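Local coordinates for protein GH59 galactosidase (Clostridium cellulolyticum, PDB 2V4V) that binds xylose through a family 6 carbohydrate-binding module, one part of a larger, probably plant-cell-wall-degrading family 59 glycoside hydrolase, at residues I7-Y12 with E28-V33. Numbering follows the deposited sequence.
With NA (sodium ion), chain C; XYP (beta-D-xylopyranose), chain B.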
loop_
_atom_site.group_PDB
_atom_site.type_symbol
_atom_site.label_atom_id
_atom_site.label_comp_id
_atom_site.label_asym_id
_atom_site.label_seq_id
_atom_site.Cartn_x
_atom_site.Cartn_y
_atom_site.Cartn_z
ATOM N N ILE A 7 -1.248 -2.490 -9.391
ATOM C CA ILE A 7 0.090 -2.905 -8.982
ATOM C C ILE A 7 -0.065 -3.958 -7.873
ATOM O O ILE A 7 -0.630 -3.680 -6.805
ATOM C CB ILE A 7 0.895 -1.692 -8.485
ATOM C CG1 ILE A 7 1.020 -0.641 -9.608
ATOM C CG2 ILE A 7 2.261 -2.105 -7.916
ATOM C CD1 ILE A 7 1.590 0.714 -9.117
ATOM N N GLU A 8 0.363 -5.182 -8.176
ATOM C CA GLU A 8 0.211 -6.234 -7.182
ATOM C C GLU A 8 1.202 -5.977 -6.049
ATOM O O GLU A 8 2.385 -5.665 -6.300
ATOM C CB GLU A 8 0.500 -7.578 -7.805
ATOM C CG GLU A 8 -0.570 -7.936 -8.827
ATOM C CD GLU A 8 -1.968 -8.200 -8.205
ATOM O OE1 GLU A 8 -2.093 -8.449 -6.998
ATOM O OE2 GLU A 8 -2.987 -8.224 -8.962
ATOM N N ALA A 9 0.763 -6.153 -4.800
ATOM C CA ALA A 9 1.606 -5.734 -3.689
ATOM C C ALA A 9 2.923 -6.530 -3.691
ATOM O O ALA A 9 3.979 -6.004 -3.250
ATOM C CB ALA A 9 0.869 -5.954 -2.357
ATOM N N GLU A 10 2.830 -7.802 -4.113
ATOM C CA GLU A 10 4.020 -8.695 -4.050
ATOM C C GLU A 10 5.070 -8.398 -5.137
ATOM O O GLU A 10 6.158 -9.033 -5.171
ATOM C CB GLU A 10 3.622 -10.177 -4.165
ATOM C CG GLU A 10 3.096 -10.582 -5.518
ATOM C CD GLU A 10 1.634 -10.288 -5.767
ATOM O OE1 GLU A 10 0.963 -9.599 -4.950
ATOM O OE2 GLU A 10 1.151 -10.819 -6.816
ATOM N N SER A 11 4.738 -7.456 -6.025
ATOM C CA SER A 11 5.624 -7.072 -7.140
ATOM C C SER A 11 6.628 -5.978 -6.722
ATOM O O SER A 11 7.256 -5.336 -7.588
ATOM C CB SER A 11 4.804 -6.630 -8.354
ATOM O OG SER A 11 4.343 -5.303 -8.211
ATOM N N TYR A 12 6.809 -5.783 -5.407
ATOM C CA TYR A 12 7.743 -4.748 -4.915
ATOM C C TYR A 12 9.164 -4.937 -5.440
ATOM O O TYR A 12 9.615 -6.064 -5.697
ATOM C CB TYR A 12 7.765 -4.695 -3.383
ATOM C CG TYR A 12 8.080 -6.041 -2.771
ATOM C CD1 TYR A 12 9.422 -6.539 -2.733
ATOM C CD2 TYR A 12 7.069 -6.830 -2.235
ATOM C CE1 TYR A 12 9.701 -7.774 -2.168
ATOM C CE2 TYR A 12 7.361 -8.095 -1.675
ATOM C CZ TYR A 12 8.652 -8.535 -1.637
ATOM O OH TYR A 12 8.907 -9.768 -1.075
ATOM N N GLU A 28 -1.221 -13.398 -4.389
ATOM C CA GLU A 28 -0.499 -13.249 -3.112
ATOM C C GLU A 28 -0.888 -11.972 -2.414
ATOM O O GLU A 28 -1.329 -11.014 -3.072
ATOM C CB GLU A 28 0.983 -13.176 -3.340
ATOM C CG GLU A 28 1.487 -14.257 -4.309
ATOM C CD GLU A 28 2.987 -14.269 -4.393
ATOM O OE1 GLU A 28 3.448 -14.219 -5.574
ATOM O OE2 GLU A 28 3.665 -14.323 -3.318
ATOM N N ASP A 29 -0.726 -11.966 -1.090
ATOM C CA ASP A 29 -0.762 -10.699 -0.357
ATOM C C ASP A 29 0.561 -10.468 0.373
ATOM O O ASP A 29 1.273 -11.429 0.728
ATOM C CB ASP A 29 -1.948 -10.623 0.637
ATOM C CG ASP A 29 -1.867 -11.697 1.714
ATOM O OD1 ASP A 29 -2.443 -12.804 1.480
ATOM O OD2 ASP A 29 -1.205 -11.412 2.784
ATOM N N VAL A 30 0.847 -9.183 0.608
ATOM C CA VAL A 30 1.903 -8.813 1.514
ATOM C C VAL A 30 1.274 -8.846 2.892
ATOM O O VAL A 30 0.298 -8.114 3.183
ATOM C CB VAL A 30 2.433 -7.406 1.186
ATOM C CG1 VAL A 30 3.163 -6.825 2.337
ATOM C CG2 VAL A 30 3.341 -7.497 -0.042
ATOM N N GLY A 31 1.821 -9.737 3.723
ATOM C CA GLY A 31 1.356 -9.861 5.106
ATOM C C GLY A 31 2.500 -9.721 6.115
ATOM O O GLY A 31 3.603 -9.302 5.783
ATOM N N PHE A 32 2.196 -10.110 7.352
ATOM C CA PHE A 32 3.126 -9.950 8.474
ATOM C C PHE A 32 3.593 -8.500 8.585
ATOM O O PHE A 32 4.785 -8.225 8.731
ATOM C CB PHE A 32 4.285 -10.930 8.328
ATOM C CG PHE A 32 3.799 -12.363 8.100
ATOM C CD1 PHE A 32 3.683 -13.284 9.183
ATOM C CD2 PHE A 32 3.419 -12.791 6.846
ATOM C CE1 PHE A 32 3.211 -14.556 8.989
ATOM C CE2 PHE A 32 2.961 -14.087 6.671
ATOM C CZ PHE A 32 2.871 -14.964 7.746
ATOM N N VAL A 33 2.602 -7.576 8.529
ATOM C CA VAL A 33 2.874 -6.130 8.529
ATOM C C VAL A 33 2.769 -5.608 9.948
ATOM O O VAL A 33 1.702 -5.704 10.587
ATOM C CB VAL A 33 1.831 -5.434 7.662
ATOM C CG1 VAL A 33 1.979 -3.928 7.783
ATOM C CG2 VAL A 33 1.950 -5.914 6.192
HETATM NA NA NA C . -1.594 -9.519 -4.878
HETATM O O1 XYP B . -0.706 -15.525 10.954
HETATM C C1 XYP B . -0.360 -14.381 10.189
HETATM C C2 XYP B . -1.246 -14.423 8.953
HETATM C C3 XYP B . -0.979 -13.206 8.085
HETATM C C4 XYP B . -1.025 -11.933 8.926
HETATM C C5 XYP B . -0.168 -12.088 10.190
HETATM O O2 XYP B . -0.963 -15.549 8.131
HETATM O O3 XYP B . -1.916 -13.130 7.023
HETATM O O4 XYP B . -0.538 -10.825 8.205
HETATM O O5 XYP B . -0.587 -13.228 10.907
HETATM O O HOH W 1 -1.402 -11.320 -6.565
HETATM O O HOH W 2 1.655 -13.657 -7.931
#
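Glu10 OE1 and the backbone O of Glu28 share a sodium ion. Glu28 O, 2.4 Å from the metal, and Glu8 OE1 face each other across it, while Glu10 OE1 binds from the flank. Glu10 reaches it through a chain bent at chi2 (-83°), leaving OE2 for water.

Two waters link the segments by hydrogen bonds. One, itself a sodium ligand, donates to Glu10 OE2 (2.6 Å) and accepts from Glu28 N; the second donates to both Glu10 OE2 and Glu28 OE1. These carboxylate oxygens lie 4.3 Å apart, a like-charge pair that the bridging water and the cation probably ease. The two side chains cross nearly at right angles, Glu28 OE1 lying 3.7 Å from Glu10 CG.

The apolar part is Val30 CG2, which packs on Ala9 CB at 3.7 Å and approaches the Tyr12 ring at its edge.

Farther along 28-33, where Gly31 and Phe32 line the xylose pocket, Phe32 N donates to xylose O4 (3.0 Å, N-H...O angle 162°), one ring face turned to the sugar. On the module's beta-sandwich, Asn123 completes the sodium site from strand 121-128, whose backbone hydrogen-bonds to Ala9 and Val30; strand 19-22 pairs antiparallel with 28-31.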